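Local coordinates for protein hexameric cytochrome (Silicibacter pomeroyi, PDB 2OYY) that binds heme b through an axial tyrosine ligand and assembles as an all-helical hexamer, its biological function being unknown, at residues 13-16 / 17-21. Residues are numbered along the deposited sequence; the frame is centred on the assembly and turned at random.
Sequences TPQE and GFDLA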
loop_
_atom_site.group_PDB
_atom_site.type_symbol
_atom_site.label_atom_id
_atom_site.label_comp_id
_atom_site.label_asym_id
_atom_site.label_seq_id
_atom_site.Cartn_x
_atom_site.Cartn_y
_atom_site.Cartn_z
ATOM N N THR A 13 -23.504 9.878 -3.493
ATOM C CA THR A 13 -22.527 10.768 -4.111
ATOM C C THR A 13 -21.090 10.354 -3.809
ATOM O O THR A 13 -20.823 9.781 -2.758
ATOM C CB THR A 13 -22.733 12.240 -3.679
ATOM O OG1 THR A 13 -22.356 12.409 -2.308
ATOM C CG2 THR A 13 -24.207 12.685 -3.896
ATOM N N PRO A 14 -20.147 10.647 -4.724
ATOM C CA PRO A 14 -18.740 10.415 -4.393
ATOM C C PRO A 14 -18.364 10.922 -3.009
ATOM O O PRO A 14 -17.624 10.270 -2.299
ATOM C CB PRO A 14 -17.998 11.200 -5.467
ATOM C CG PRO A 14 -18.908 11.151 -6.644
ATOM C CD PRO A 14 -20.311 11.188 -6.088
ATOM N N GLN A 15 -18.886 12.078 -2.637
ATOM C CA GLN A 15 -18.668 12.651 -1.319
ATOM C C GLN A 15 -19.060 11.693 -0.199
ATOM O O GLN A 15 -18.292 11.474 0.757
ATOM C CB GLN A 15 -19.482 13.929 -1.192
ATOM C CG GLN A 15 -19.053 14.830 -0.079
ATOM C CD GLN A 15 -19.576 16.221 -0.280
ATOM O OE1 GLN A 15 -19.407 16.793 -1.348
ATOM N NE2 GLN A 15 -20.219 16.782 0.745
ATOM N N GLU A 16 -20.256 11.121 -0.317
ATOM C CA GLU A 16 -20.742 10.175 0.679
ATOM C C GLU A 16 -19.839 8.934 0.741
ATOM O O GLU A 16 -19.777 8.258 1.762
ATOM C CB GLU A 16 -22.186 9.772 0.375
ATOM C CG GLU A 16 -23.280 10.793 0.696
ATOM C CD GLU A 16 -24.693 10.203 0.507
ATOM O OE1 GLU A 16 -25.693 10.972 0.548
ATOM O OE2 GLU A 16 -24.808 8.959 0.312
ATOM N N GLY A 17 -19.138 8.646 -0.351
ATOM C CA GLY A 17 -18.221 7.515 -0.414
ATOM C C GLY A 17 -16.970 7.755 0.414
ATOM O O GLY A 17 -16.507 6.870 1.130
ATOM N N PHE A 18 -16.430 8.967 0.329
ATOM C CA PHE A 18 -15.273 9.353 1.123
ATOM C C PHE A 18 -15.566 9.322 2.630
ATOM O O PHE A 18 -14.713 8.896 3.429
ATOM C CB PHE A 18 -14.771 10.742 0.697
ATOM C CG PHE A 18 -13.395 11.035 1.153
ATOM C CD1 PHE A 18 -12.318 10.690 0.372
ATOM C CD2 PHE A 18 -13.172 11.612 2.389
ATOM C CE1 PHE A 18 -11.016 10.923 0.813
ATOM C CE2 PHE A 18 -11.883 11.842 2.848
ATOM C CZ PHE A 18 -10.798 11.498 2.058
ATOM N N ASP A 19 -16.763 9.763 3.022
ATOM C CA ASP A 19 -17.182 9.674 4.431
ATOM C C ASP A 19 -17.404 8.228 4.828
ATOM O O ASP A 19 -17.177 7.852 5.970
ATOM C CB ASP A 19 -18.459 10.463 4.692
ATOM C CG ASP A 19 -18.308 11.932 4.380
ATOM O OD1 ASP A 19 -17.406 12.582 4.956
ATOM O OD2 ASP A 19 -19.109 12.425 3.549
ATOM N N LEU A 20 -17.861 7.413 3.884
ATOM C CA LEU A 20 -18.000 5.997 4.167
ATOM C C LEU A 20 -16.613 5.395 4.302
ATOM O O LEU A 20 -16.413 4.489 5.100
ATOM C CB LEU A 20 -18.834 5.275 3.090
ATOM C CG LEU A 20 -19.017 3.757 3.261
ATOM C CD1 LEU A 20 -19.560 3.417 4.622
ATOM C CD2 LEU A 20 -19.886 3.128 2.174
ATOM N N ALA A 21 -15.661 5.917 3.527
ATOM C CA ALA A 21 -14.265 5.455 3.551
ATOM C C ALA A 21 -13.577 5.792 4.869
ATOM O O ALA A 21 -12.836 4.966 5.413
ATOM C CB ALA A 21 -13.481 6.036 2.394
#
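Pro14 O is gripped from two amides at the capped N-terminal start of helix 14-32: Phe18 N makes the main bond at 3.2 Å, lying in the carbonyl plane, and Gly17 N adds a weak, bent one. Thr13 is the N-cap. With OG1 turned back by a chi1 of 71°, its hydroxyl oxygen accepts from Glu16 N at 3.2 Å and so occupies an amide that has no preceding turn to serve it. From there the i to i+4 ladder runs on, Asp19 N to Gln15 O and Leu20 N to Glu16 O, the last at 3.0 Å with the donor tilted 34° from the carbonyl plane.

Gln15 and Asp19 rise from the same flank toward a second subunit. Gln15 OE1 accepts from Leu6 N of that subunit, while Asp19 OD1 forms a salt bridge with Lys31 NZ of the same neighbouring subunit, whose ammonium probably offsets the carboxylate's charge. Phe18, CG anti to the backbone N (chi1 -163°), carries its ring away from the first turn to meet Phe64 of helix 50-70 and, edge-to-face, Trp5 of the second subunit. Asp19 OD2 stands 3.1 Å from Gln15 O, two acceptors side by side.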